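Local coordinates for spore coat polysaccharide biosynthesis protein SpsE (Bacillus subtilis, PDB 1VLI), which probably acts as an N-acylneuraminate-9-phosphate synthase-like enzyme in the pathway that makes spore coat polysaccharide, at residues 194-199 / 304-309; 204-209 / 238-243; 122-127 / 145-150; 36-41 / 258-263. One frame throughout, in Å; residues are numbered along the deposited sequence.

Contact 1 (194-199 / 304-309)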
loop_
_atom_site.group_PDB
_atom_site.type_symbol
_atom_site.label_atom_id
_atom_site.label_comp_id
_atom_site.label_asym_id
_atom_site.label_seq_id
_atom_site.Cartn_x
_atom_site.Cartn_y
_atom_site.Cartn_z
ATOM N N VAL A 194 4.500 -9.806 1.211
ATOM C CA VAL A 194 3.692 -11.026 1.000
ATOM C C VAL A 194 2.246 -10.851 1.524
ATOM O O VAL A 194 2.045 -10.505 2.699
ATOM C CB VAL A 194 4.314 -12.215 1.732
ATOM C CG1 VAL A 194 3.622 -13.502 1.343
ATOM C CG2 VAL A 194 5.809 -12.288 1.465
ATOM N N ALA A 195 1.242 -11.104 0.680
ATOM C CA ALA A 195 -0.170 -10.773 1.028
ATOM C C ALA A 195 -0.841 -11.673 2.076
ATOM O O ALA A 195 -1.862 -11.294 2.660
ATOM C CB ALA A 195 -1.057 -10.642 -0.229
ATOM N N LYS A 196 -0.268 -12.848 2.314
ATOM C CA LYS A 196 -0.667 -13.676 3.446
ATOM C C LYS A 196 -0.381 -12.990 4.798
ATOM O O LYS A 196 0.632 -12.317 4.967
ATOM C CB LYS A 196 0.036 -15.032 3.369
ATOM C CG LYS A 196 -0.498 -16.087 4.341
ATOM C CD LYS A 196 -1.981 -16.434 4.111
ATOM C CE LYS A 196 -2.427 -17.563 5.038
ATOM N NZ LYS A 196 -3.844 -17.931 4.790
ATOM N N TYR A 197 -1.295 -13.148 5.749
ATOM C CA TYR A 197 -1.088 -12.632 7.093
ATOM C C TYR A 197 -1.660 -13.620 8.120
ATOM O O TYR A 197 -2.860 -13.912 8.091
ATOM C CB TYR A 197 -1.686 -11.219 7.253
ATOM C CG TYR A 197 -1.518 -10.613 8.651
ATOM C CD1 TYR A 197 -0.305 -10.026 9.054
ATOM C CD2 TYR A 197 -2.579 -10.616 9.572
ATOM C CE1 TYR A 197 -0.151 -9.471 10.340
ATOM C CE2 TYR A 197 -2.437 -10.058 10.855
ATOM C CZ TYR A 197 -1.224 -9.491 11.227
ATOM O OH TYR A 197 -1.097 -8.952 12.485
ATOM N N PRO A 198 -0.811 -14.159 9.001
ATOM C CA PRO A 198 0.627 -13.914 8.970
ATOM C C PRO A 198 1.336 -14.743 7.882
ATOM O O PRO A 198 0.782 -15.741 7.385
ATOM C CB PRO A 198 1.081 -14.352 10.365
ATOM C CG PRO A 198 0.135 -15.440 10.720
ATOM C CD PRO A 198 -1.187 -15.062 10.102
ATOM N N ALA A 199 2.546 -14.316 7.532
ATOM C CA ALA A 199 3.313 -14.939 6.478
ATOM C C ALA A 199 4.429 -15.769 7.104
ATOM O O ALA A 199 5.305 -15.221 7.777
ATOM C CB ALA A 199 3.886 -13.881 5.562
ATOM N N THR A 304 3.296 -15.831 -4.468
ATOM C CA THR A 304 3.709 -17.048 -3.736
ATOM C C THR A 304 2.688 -18.201 -3.841
ATOM O O THR A 304 1.566 -18.012 -4.335
ATOM C CB THR A 304 4.078 -16.755 -2.238
ATOM O OG1 THR A 304 2.987 -16.096 -1.580
ATOM C CG2 THR A 304 5.256 -15.768 -2.116
ATOM N N ALA A 305 3.103 -19.394 -3.396
ATOM C CA ALA A 305 2.209 -20.553 -3.277
ATOM C C ALA A 305 0.978 -20.279 -2.386
ATOM O O ALA A 305 -0.103 -20.793 -2.678
ATOM C CB ALA A 305 2.977 -21.793 -2.798
ATOM N N ILE A 306 1.147 -19.459 -1.331
ATOM C CA ILE A 306 0.054 -19.060 -0.392
ATOM C C ILE A 306 -0.734 -17.779 -0.771
ATOM O O ILE A 306 -1.725 -17.431 -0.112
ATOM C CB ILE A 306 0.556 -18.961 1.096
ATOM C CG1 ILE A 306 1.711 -17.959 1.220
ATOM C CG2 ILE A 306 0.896 -20.352 1.660
ATOM C CD1 ILE A 306 1.952 -17.446 2.620
ATOM N N GLU A 307 -0.283 -17.080 -1.815
ATOM C CA GLU A 307 -1.053 -15.982 -2.420
ATOM C C GLU A 307 -1.819 -16.481 -3.673
ATOM O O GLU A 307 -3.042 -16.356 -3.746
ATOM C CB GLU A 307 -0.150 -14.767 -2.732
ATOM C CG GLU A 307 0.386 -14.013 -1.507
ATOM C CD GLU A 307 1.659 -13.206 -1.793
ATOM O OE1 GLU A 307 2.599 -13.719 -2.441
ATOM O OE2 GLU A 307 1.734 -12.046 -1.354
ATOM N N GLY A 308 -1.091 -17.046 -4.640
ATOM C CA GLY A 308 -1.682 -17.736 -5.797
ATOM C C GLY A 308 -2.376 -16.882 -6.851
ATOM O O GLY A 308 -3.612 -16.807 -6.874
ATOM N N GLU A 309 -1.577 -16.276 -7.738
ATOM C CA GLU A 309 -2.023 -15.382 -8.849
ATOM C C GLU A 309 -3.131 -14.362 -8.510
ATOM O O GLU A 309 -4.192 -14.307 -9.156
ATOM C CB GLU A 309 -2.325 -16.167 -10.138
ATOM C CG GLU A 309 -3.548 -17.066 -10.070
ATOM C CD GLU A 309 -3.708 -17.918 -11.306
ATOM O OE1 GLU A 309 -2.711 -18.555 -11.726
ATOM O OE2 GLU A 309 -4.835 -17.954 -11.851
#
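V194 meets the carboxylate of E307 with one methyl: CG1 lies 3.7 Å from E307 CD, the two side chains crossing at about a right angle, and reaches T304 OG1 at 4.0 Å. Its carbonyl O turns to ND1 of the zinc ligand H226. At A195 the methyl CB rests 3.9 Å from E307 CG, although the modelled approach of E307 OE2 to A195 N is implausibly short and doubtful. K196 then lays the foot of its chain across I306, CB being 4.0 Å from I306 CG1, though the fit against the outer methyl of I306 is too tight in the model to trust. Y197 sets its ring against that of H248, the second zinc ligand.

Within 304-309 the carboxylate is steadied by a double grip on E307 OE1. T304 N donates to the anti lone pair at 3.0 Å, while T304 OG1, turned inward between its own N and carbonyl carbon (chi1 55°), donates at 2.6 Å from above the carboxylate plane. A valine in place of T304 would probably leave OE1 with the amide alone and the carboxylate freer to turn. With two donors from T304, the carboxylate, probably charged, can lie against the methyls of V194 and A195.

Contact 2 (204-209 / 238-243)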
loop_
_atom_site.group_PDB
_atom_site.type_symbol
_atom_site.label_atom_id
_atom_site.label_comp_id
_atom_site.label_asym_id
_atom_site.label_seq_id
_atom_site.Cartn_x
_atom_site.Cartn_y
_atom_site.Cartn_z
ATOM N N SER A 204 9.085 -15.363 2.765
ATOM C CA SER A 204 9.645 -14.007 2.746
ATOM C C SER A 204 10.212 -13.594 1.387
ATOM O O SER A 204 10.065 -12.434 0.986
ATOM C CB SER A 204 10.739 -13.881 3.794
ATOM O OG SER A 204 10.243 -14.272 5.056
ATOM N N ASN A 205 10.873 -14.537 0.709
ATOM C CA ASN A 205 11.654 -14.272 -0.491
ATOM C C ASN A 205 12.431 -12.960 -0.441
ATOM O O ASN A 205 12.290 -12.125 -1.324
ATOM C CB ASN A 205 10.767 -14.323 -1.738
ATOM C CG ASN A 205 10.253 -15.728 -2.025
ATOM O OD1 ASN A 205 11.027 -16.670 -2.363
ATOM N ND2 ASN A 205 8.941 -15.886 -1.906
ATOM N N LEU A 206 13.270 -12.796 0.573
ATOM C CA LEU A 206 14.050 -11.557 0.740
ATOM C C LEU A 206 15.089 -11.251 -0.356
ATOM O O LEU A 206 15.515 -10.097 -0.502
ATOM C CB LEU A 206 14.707 -11.521 2.123
ATOM C CG LEU A 206 13.828 -11.568 3.372
ATOM C CD1 LEU A 206 14.618 -11.122 4.596
ATOM C CD2 LEU A 206 12.612 -10.672 3.199
ATOM N N SER A 207 15.509 -12.269 -1.130
ATOM C CA SER A 207 16.424 -11.994 -2.245
ATOM C C SER A 207 15.778 -11.035 -3.268
ATOM O O SER A 207 16.456 -10.478 -4.116
ATOM C CB SER A 207 16.925 -13.282 -2.916
ATOM O OG SER A 207 15.827 -14.103 -3.233
ATOM N N VAL A 208 14.476 -10.811 -3.147
ATOM C CA VAL A 208 13.780 -9.879 -3.988
ATOM C C VAL A 208 14.213 -8.437 -3.755
ATOM O O VAL A 208 14.200 -7.616 -4.685
ATOM C CB VAL A 208 12.266 -10.005 -3.774
ATOM C CG1 VAL A 208 11.505 -8.776 -4.311
ATOM C CG2 VAL A 208 11.751 -11.274 -4.403
ATOM N N ILE A 209 14.589 -8.121 -2.512
ATOM C CA ILE A 209 14.977 -6.759 -2.166
ATOM C C ILE A 209 16.188 -6.230 -2.972
ATOM O O ILE A 209 16.019 -5.227 -3.665
ATOM C CB ILE A 209 15.159 -6.610 -0.628
ATOM C CG1 ILE A 209 13.791 -6.718 0.061
ATOM C CG2 ILE A 209 15.873 -5.284 -0.297
ATOM C CD1 ILE A 209 13.869 -6.746 1.611
ATOM N N VAL A 238 16.954 -5.567 6.424
ATOM C CA VAL A 238 17.799 -4.392 6.582
ATOM C C VAL A 238 19.215 -4.718 6.134
ATOM O O VAL A 238 19.839 -3.943 5.402
ATOM C CB VAL A 238 17.788 -3.884 8.057
ATOM C CG1 VAL A 238 18.979 -2.949 8.369
ATOM C CG2 VAL A 238 16.480 -3.197 8.351
ATOM N N ARG A 239 19.723 -5.877 6.530
ATOM C CA ARG A 239 21.082 -6.209 6.118
ATOM C C ARG A 239 21.194 -6.711 4.670
ATOM O O ARG A 239 22.287 -6.947 4.197
ATOM C CB ARG A 239 21.865 -6.997 7.185
ATOM C CG ARG A 239 21.850 -8.501 7.145
ATOM C CD ARG A 239 22.476 -9.128 8.425
ATOM N NE ARG A 239 21.409 -9.474 9.357
ATOM C CZ ARG A 239 20.804 -10.668 9.429
ATOM N NH1 ARG A 239 21.201 -11.701 8.647
ATOM N NH2 ARG A 239 19.793 -10.825 10.302
ATOM N N LEU A 240 20.058 -6.807 3.977
ATOM C CA LEU A 240 19.999 -6.981 2.532
ATOM C C LEU A 240 19.705 -5.667 1.819
ATOM O O LEU A 240 19.473 -5.688 0.638
ATOM C CB LEU A 240 18.916 -7.992 2.130
ATOM C CG LEU A 240 19.402 -9.436 2.235
ATOM C CD1 LEU A 240 18.278 -10.428 2.138
ATOM C CD2 LEU A 240 20.418 -9.711 1.181
ATOM N N GLY A 241 19.681 -4.546 2.545
ATOM C CA GLY A 241 19.615 -3.229 1.937
ATOM C C GLY A 241 18.283 -2.491 2.020
ATOM O O GLY A 241 18.160 -1.392 1.469
ATOM N N ALA A 242 17.261 -3.081 2.647
ATOM C CA ALA A 242 15.922 -2.425 2.747
ATOM C C ALA A 242 16.065 -1.069 3.451
ATOM O O ALA A 242 16.817 -0.963 4.392
ATOM C CB ALA A 242 14.945 -3.314 3.541
ATOM N N LYS A 243 15.368 -0.037 3.001
ATOM C CA LYS A 243 15.505 1.292 3.648
ATOM C C LYS A 243 14.230 1.801 4.367
ATOM O O LYS A 243 14.227 2.894 4.965
ATOM C CB LYS A 243 16.017 2.327 2.637
ATOM C CG LYS A 243 17.309 1.936 1.915
ATOM C CD LYS A 243 18.472 1.786 2.894
ATOM C CE LYS A 243 18.834 3.097 3.589
ATOM N NZ LYS A 243 20.134 2.986 4.340
#
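I209 places CG2 anti to its backbone N and swings CG1 away from the carbonyl carbon (chi1 -69°), which sends its two branches to different parts of 238-243. CG2 settles 3.7 Å from the carbonyl O of L240 and 3.9 Å from A242 N, while CD1 touches the methyl CB of A242 at 4.1 Å. L240, with CG anti to its carbonyl carbon (chi1 -83°), sends CD1 the other way across the interface, to within 3.7 Å of L206 CB.

The surface that receives I209 is a helix terminus. Helix 232-239 ends in a Schellman motif with G241 at C-prime: G241 N bonds to V238 O at 2.9 Å, and A242 N bonds back to A237 O. CG2 of I209 lies against this turn by packing alone. The setting is the outer layer of a TIM barrel, where helices 208-215 and 232-239 flank strand 220-225, and both L206 and I209 also pack inward on F223 of that strand. On the approach to helix 208-215, N205 to V208 form a type I turn, and I209 N bonds to L206 O at 3.0 Å. Helix 232-239 contributes A236 against L206 and A237 beside I209 and A242.

Contact 3 (122-127 / 145-150)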
loop_
_atom_site.group_PDB
_atom_site.type_symbol
_atom_site.label_atom_id
_atom_site.label_comp_id
_atom_site.label_asym_id
_atom_site.label_seq_id
_atom_site.Cartn_x
_atom_site.Cartn_y
_atom_site.Cartn_z
ATOM N N CYS A 122 -6.965 4.737 -2.001
ATOM C CA CYS A 122 -7.369 3.753 -3.008
ATOM C C CYS A 122 -8.203 4.293 -4.180
ATOM O O CYS A 122 -8.664 3.507 -5.000
ATOM C CB CYS A 122 -8.148 2.614 -2.337
ATOM S SG CYS A 122 -9.508 3.220 -1.303
ATOM N N ASP A 123 -8.458 5.601 -4.214
ATOM C CA ASP A 123 -9.087 6.242 -5.354
ATOM C C ASP A 123 -8.887 7.749 -5.321
ATOM O O ASP A 123 -8.290 8.292 -4.378
ATOM C CB ASP A 123 -10.574 5.896 -5.467
ATOM C CG ASP A 123 -11.301 5.915 -4.140
ATOM O OD1 ASP A 123 -11.250 6.944 -3.410
ATOM O OD2 ASP A 123 -11.999 4.937 -3.770
ATOM N N GLU A 124 -9.382 8.415 -6.358
ATOM C CA GLU A 124 -9.274 9.863 -6.489
ATOM C C GLU A 124 -9.855 10.592 -5.250
ATOM O O GLU A 124 -9.233 11.514 -4.712
ATOM C CB GLU A 124 -9.922 10.317 -7.813
ATOM C CG GLU A 124 -9.161 9.912 -9.097
ATOM C CD GLU A 124 -9.327 8.440 -9.593
ATOM O OE1 GLU A 124 -10.002 7.598 -8.932
ATOM O OE2 GLU A 124 -8.773 8.109 -10.690
ATOM N N GLY A 125 -11.006 10.128 -4.767
ATOM C CA GLY A 125 -11.705 10.744 -3.644
ATOM C C GLY A 125 -11.053 10.575 -2.278
ATOM O O GLY A 125 -11.027 11.520 -1.468
ATOM N N SER A 126 -10.560 9.369 -1.991
ATOM C CA SER A 126 -9.766 9.138 -0.778
ATOM C C SER A 126 -8.483 9.972 -0.837
ATOM O O SER A 126 -8.056 10.563 0.170
ATOM C CB SER A 126 -9.454 7.654 -0.582
ATOM O OG SER A 126 -8.893 7.083 -1.758
ATOM N N ALA A 127 -7.893 10.051 -2.029
ATOM C CA ALA A 127 -6.718 10.885 -2.246
ATOM C C ALA A 127 -6.980 12.364 -1.875
ATOM O O ALA A 127 -6.144 13.008 -1.276
ATOM C CB ALA A 127 -6.214 10.754 -3.674
ATOM N N ILE A 145 -1.665 -1.674 -7.323
ATOM C CA ILE A 145 -0.432 -1.478 -8.086
ATOM C C ILE A 145 -0.692 -1.148 -9.562
ATOM O O ILE A 145 0.148 -0.541 -10.227
ATOM C CB ILE A 145 0.522 -2.676 -7.962
ATOM C CG1 ILE A 145 1.909 -2.272 -8.418
ATOM C CG2 ILE A 145 0.006 -3.952 -8.750
ATOM C CD1 ILE A 145 2.977 -3.297 -8.001
ATOM N N ASN A 146 -1.866 -1.514 -10.065
ATOM C CA ASN A 146 -2.185 -1.323 -11.481
ATOM C C ASN A 146 -3.300 -0.314 -11.663
ATOM O O ASN A 146 -3.865 -0.211 -12.745
ATOM C CB ASN A 146 -2.535 -2.674 -12.158
ATOM C CG ASN A 146 -3.892 -3.211 -11.721
ATOM O OD1 ASN A 146 -4.401 -2.837 -10.652
ATOM N ND2 ASN A 146 -4.495 -4.097 -12.541
ATOM N N HIS A 147 -3.606 0.449 -10.614
ATOM C CA HIS A 147 -4.597 1.493 -10.729
ATOM C C HIS A 147 -3.878 2.707 -11.256
ATOM O O HIS A 147 -3.605 3.691 -10.520
ATOM C CB HIS A 147 -5.230 1.802 -9.377
ATOM C CG HIS A 147 -6.464 2.633 -9.466
ATOM N ND1 HIS A 147 -6.742 3.451 -10.543
ATOM C CD2 HIS A 147 -7.506 2.766 -8.612
ATOM C CE1 HIS A 147 -7.901 4.053 -10.347
ATOM N NE2 HIS A 147 -8.381 3.663 -9.178
ATOM N N LEU A 148 -3.592 2.643 -12.546
ATOM C CA LEU A 148 -2.751 3.626 -13.208
ATOM C C LEU A 148 -3.348 5.037 -13.191
ATOM O O LEU A 148 -2.615 5.991 -12.946
ATOM C CB LEU A 148 -2.368 3.164 -14.625
ATOM C CG LEU A 148 -1.658 1.796 -14.787
ATOM C CD1 LEU A 148 -1.066 1.764 -16.170
ATOM C CD2 LEU A 148 -0.537 1.489 -13.736
ATOM N N PRO A 149 -4.649 5.202 -13.426
ATOM C CA PRO A 149 -5.252 6.542 -13.276
ATOM C C PRO A 149 -5.068 7.094 -11.850
ATOM O O PRO A 149 -4.740 8.274 -11.685
ATOM C CB PRO A 149 -6.719 6.312 -13.648
ATOM C CG PRO A 149 -6.675 5.051 -14.564
ATOM C CD PRO A 149 -5.652 4.208 -13.865
ATOM N N LEU A 150 -5.210 6.236 -10.838
ATOM C CA LEU A 150 -4.912 6.641 -9.472
ATOM C C LEU A 150 -3.444 6.999 -9.279
ATOM O O LEU A 150 -3.140 8.009 -8.636
ATOM C CB LEU A 150 -5.333 5.579 -8.455
ATOM C CG LEU A 150 -4.923 5.867 -6.999
ATOM C CD1 LEU A 150 -5.652 7.153 -6.394
ATOM C CD2 LEU A 150 -5.106 4.657 -6.119
HETATM O O HOH W 1 -10.732 5.045 -8.526
#
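E124 and H147 are joined through one water, which donates to E124 OE1 at 2.7 Å and lies 2.8 Å from H147 NE2, in the plane of the imidazole at its edge. The other carboxylate oxygen, E124 OE2, comes down beside P149, 4.0 Å from CB, the glutamate chain having bent at its second torsion (chi2 79°).

L150 has the largest share of the interface. Its CG stands anti to the backbone N (chi1 174°), which carries the two methyls across to the opposing backbone. L150 CD1 meets the carbonyl carbon C of D123 at 3.5 Å, and L150 CD2 lies 3.7 Å from C122 C. Its own CB covers one face of the H147 ring. An alanine here would probably open a gap against the carbonyls of C122 and D123.

Two helix starts of the TIM barrel are brought together here, one after strand 116-118 and one after strand 138-140. D123 is the N-cap of helix 124-131, its OD1 accepting from S126 N at 2.9 Å nearly in line with the C-O bond, while OD2 forms a salt bridge with R70. H147 holds the N-cap position of helix 148-155 and centres an inverse gamma turn. Just before it, N146 ND2 bonds to R316 O, tying this end of the barrel to the residues around R316; C122 touches R316 as well.

Contact 4 (36-41 / 258-263)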
loop_
_atom_site.group_PDB
_atom_site.type_symbol
_atom_site.label_atom_id
_atom_site.label_comp_id
_atom_site.label_asym_id
_atom_site.label_seq_id
_atom_site.Cartn_x
_atom_site.Cartn_y
_atom_site.Cartn_z
ATOM N N GLY A 36 -3.335 0.066 11.714
ATOM C CA GLY A 36 -4.475 -0.510 11.013
ATOM C C GLY A 36 -5.801 -0.015 11.566
ATOM O O GLY A 36 -6.117 1.177 11.469
ATOM N N ILE A 37 -6.580 -0.945 12.128
ATOM C CA ILE A 37 -7.830 -0.634 12.827
ATOM C C ILE A 37 -7.795 -1.067 14.295
ATOM O O ILE A 37 -8.820 -1.087 14.958
ATOM C CB ILE A 37 -9.075 -1.235 12.105
ATOM C CG1 ILE A 37 -9.060 -2.767 12.088
ATOM C CG2 ILE A 37 -9.238 -0.663 10.713
ATOM C CD1 ILE A 37 -10.429 -3.373 11.644
ATOM N N ASN A 38 -6.601 -1.368 14.797
ATOM C CA ASN A 38 -6.414 -1.893 16.148
ATOM C C ASN A 38 -6.750 -0.933 17.311
ATOM O O ASN A 38 -6.481 -1.246 18.473
ATOM C CB ASN A 38 -4.993 -2.447 16.321
ATOM C CG ASN A 38 -4.738 -3.727 15.506
ATOM O OD1 ASN A 38 -5.658 -4.339 14.963
ATOM N ND2 ASN A 38 -3.472 -4.136 15.438
ATOM N N HIS A 39 -7.342 0.215 17.001
ATOM C CA HIS A 39 -7.882 1.133 18.026
ATOM C C HIS A 39 -9.285 0.719 18.510
ATOM O O HIS A 39 -9.831 1.310 19.438
ATOM C CB HIS A 39 -7.947 2.550 17.457
ATOM C CG HIS A 39 -8.616 2.629 16.118
ATOM N ND1 HIS A 39 -9.971 2.448 15.952
ATOM C CD2 HIS A 39 -8.119 2.876 14.883
ATOM C CE1 HIS A 39 -10.285 2.588 14.677
ATOM N NE2 HIS A 39 -9.179 2.846 14.005
ATOM N N ASP A 40 -9.861 -0.267 17.823
ATOM C CA ASP A 40 -11.160 -0.855 18.115
ATOM C C ASP A 40 -12.302 0.172 18.225
ATOM O O ASP A 40 -13.237 -0.034 18.981
ATOM C CB ASP A 40 -11.065 -1.723 19.379
ATOM C CG ASP A 40 -10.227 -3.001 19.180
ATOM O OD1 ASP A 40 -10.095 -3.497 18.023
ATOM O OD2 ASP A 40 -9.682 -3.593 20.150
ATOM N N GLY A 41 -12.214 1.271 17.477
ATOM C CA GLY A 41 -13.180 2.378 17.537
ATOM C C GLY A 41 -13.138 3.234 18.793
ATOM O O GLY A 41 -14.073 3.969 19.088
ATOM N N ALA A 258 -9.054 -7.892 15.692
ATOM C CA ALA A 258 -9.096 -7.083 14.462
ATOM C C ALA A 258 -7.916 -7.537 13.568
ATOM O O ALA A 258 -8.102 -8.378 12.689
ATOM C CB ALA A 258 -9.026 -5.588 14.787
ATOM N N ASP A 259 -6.712 -7.010 13.807
ATOM C CA ASP A 259 -5.462 -7.663 13.365
ATOM C C ASP A 259 -4.572 -7.853 14.580
ATOM O O ASP A 259 -3.367 -7.646 14.498
ATOM C CB ASP A 259 -4.692 -6.799 12.361
ATOM C CG ASP A 259 -5.429 -6.616 11.044
ATOM O OD1 ASP A 259 -5.292 -7.483 10.141
ATOM O OD2 ASP A 259 -6.141 -5.612 10.815
ATOM N N HIS A 260 -5.162 -8.231 15.709
ATOM C CA HIS A 260 -4.483 -8.117 16.997
ATOM C C HIS A 260 -3.521 -9.246 17.262
ATOM O O HIS A 260 -2.404 -9.028 17.733
ATOM C CB HIS A 260 -5.502 -8.050 18.138
ATOM C CG HIS A 260 -6.204 -6.737 18.242
ATOM N ND1 HIS A 260 -5.580 -5.594 18.691
ATOM C CD2 HIS A 260 -7.479 -6.385 17.966
ATOM C CE1 HIS A 260 -6.435 -4.590 18.674
ATOM N NE2 HIS A 260 -7.596 -5.043 18.237
ATOM N N SER A 261 -3.979 -10.453 16.955
ATOM C CA SER A 261 -3.340 -11.691 17.418
ATOM C C SER A 261 -1.919 -11.881 16.913
ATOM O O SER A 261 -1.062 -12.449 17.617
ATOM C CB SER A 261 -4.194 -12.898 17.023
ATOM O OG SER A 261 -4.629 -12.773 15.683
ATOM N N PHE A 262 -1.683 -11.396 15.699
ATOM C CA PHE A 262 -0.409 -11.600 15.023
ATOM C C PHE A 262 0.453 -10.321 14.915
ATOM O O PHE A 262 1.589 -10.377 14.431
ATOM C CB PHE A 262 -0.646 -12.279 13.660
ATOM C CG PHE A 262 -1.347 -13.632 13.757
ATOM C CD1 PHE A 262 -0.698 -14.743 14.333
ATOM C CD2 PHE A 262 -2.648 -13.799 13.260
ATOM C CE1 PHE A 262 -1.338 -16.003 14.420
ATOM C CE2 PHE A 262 -3.300 -15.056 13.340
ATOM C CZ PHE A 262 -2.642 -16.157 13.921
ATOM N N ALA A 263 -0.082 -9.186 15.379
ATOM C CA ALA A 263 0.669 -7.934 15.419
ATOM C C ALA A 263 1.623 -7.951 16.600
ATOM O O ALA A 263 1.434 -8.707 17.553
ATOM C CB ALA A 263 -0.278 -6.745 15.525
HETATM O O HOH W 2 -5.444 -3.444 12.202
#
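N38 stacks its amide over the imidazole of H260, the planes 22° apart, where two loops of the TIM barrel meet: one follows strand 30-36, the other strand 244-248, the first and last strands of the barrel, which lie side by side. Such loops shape the mouth of the barrel, and here each polar end finds a defined partner. N38 OD1 sits over the centre of the H260 ring, and its bond from D259 N, 3.1 Å long, lies in the carbonyl plane. The amide nitrogen ND2 turns to F249 O, so the carboxamide is fixed at both ends and its rotation is settled.

H260 is gripped at both ring nitrogens. NE2 donates to D40 OD1 at 2.9 Å along an almost straight line (176°), in the ring plane and on the syn side of the carboxylate but 24° out of the carboxylate plane; the second approach, to OD2, is weak. At the other side of the ring, ND1 is paired with T250 OG1. D40 OD2 has a further weak bond from Q45 NE2.

A water fills the corner between the loops. It accepts from I37 N at 2.7 Å and lies within donating distance of D259 OD2, also 2.7 Å, and more weakly of N38 OD1, although it has more acceptors nearby than protons to give. Apolar contact completes the joint: A258 CB lies 3.6 Å from N38 OD1 and 3.9 Å from I37 CG1.

Overall arrangement
Contacts 1 and 4 flank the zinc site formed by H226 and H248: the side chain of A195 is about 8 Å from the metal and that of D259 about 7 Å. Their centres are 20 Å apart, but Y197 bridges them, its OH 3.1 Å from A263 N, and P198 packs on F262; along the chain their segments alternate. Contact 2 lies nested within the loop closed by contact 1, and the two touch where T304 CG2 meets N205 ND2 at 3.7 Å. Contact 3 stands apart, its nearest atoms about 11 Å from contacts 1 and 2 and about 13 Å from contact 4, across the chain's centre from contact 2.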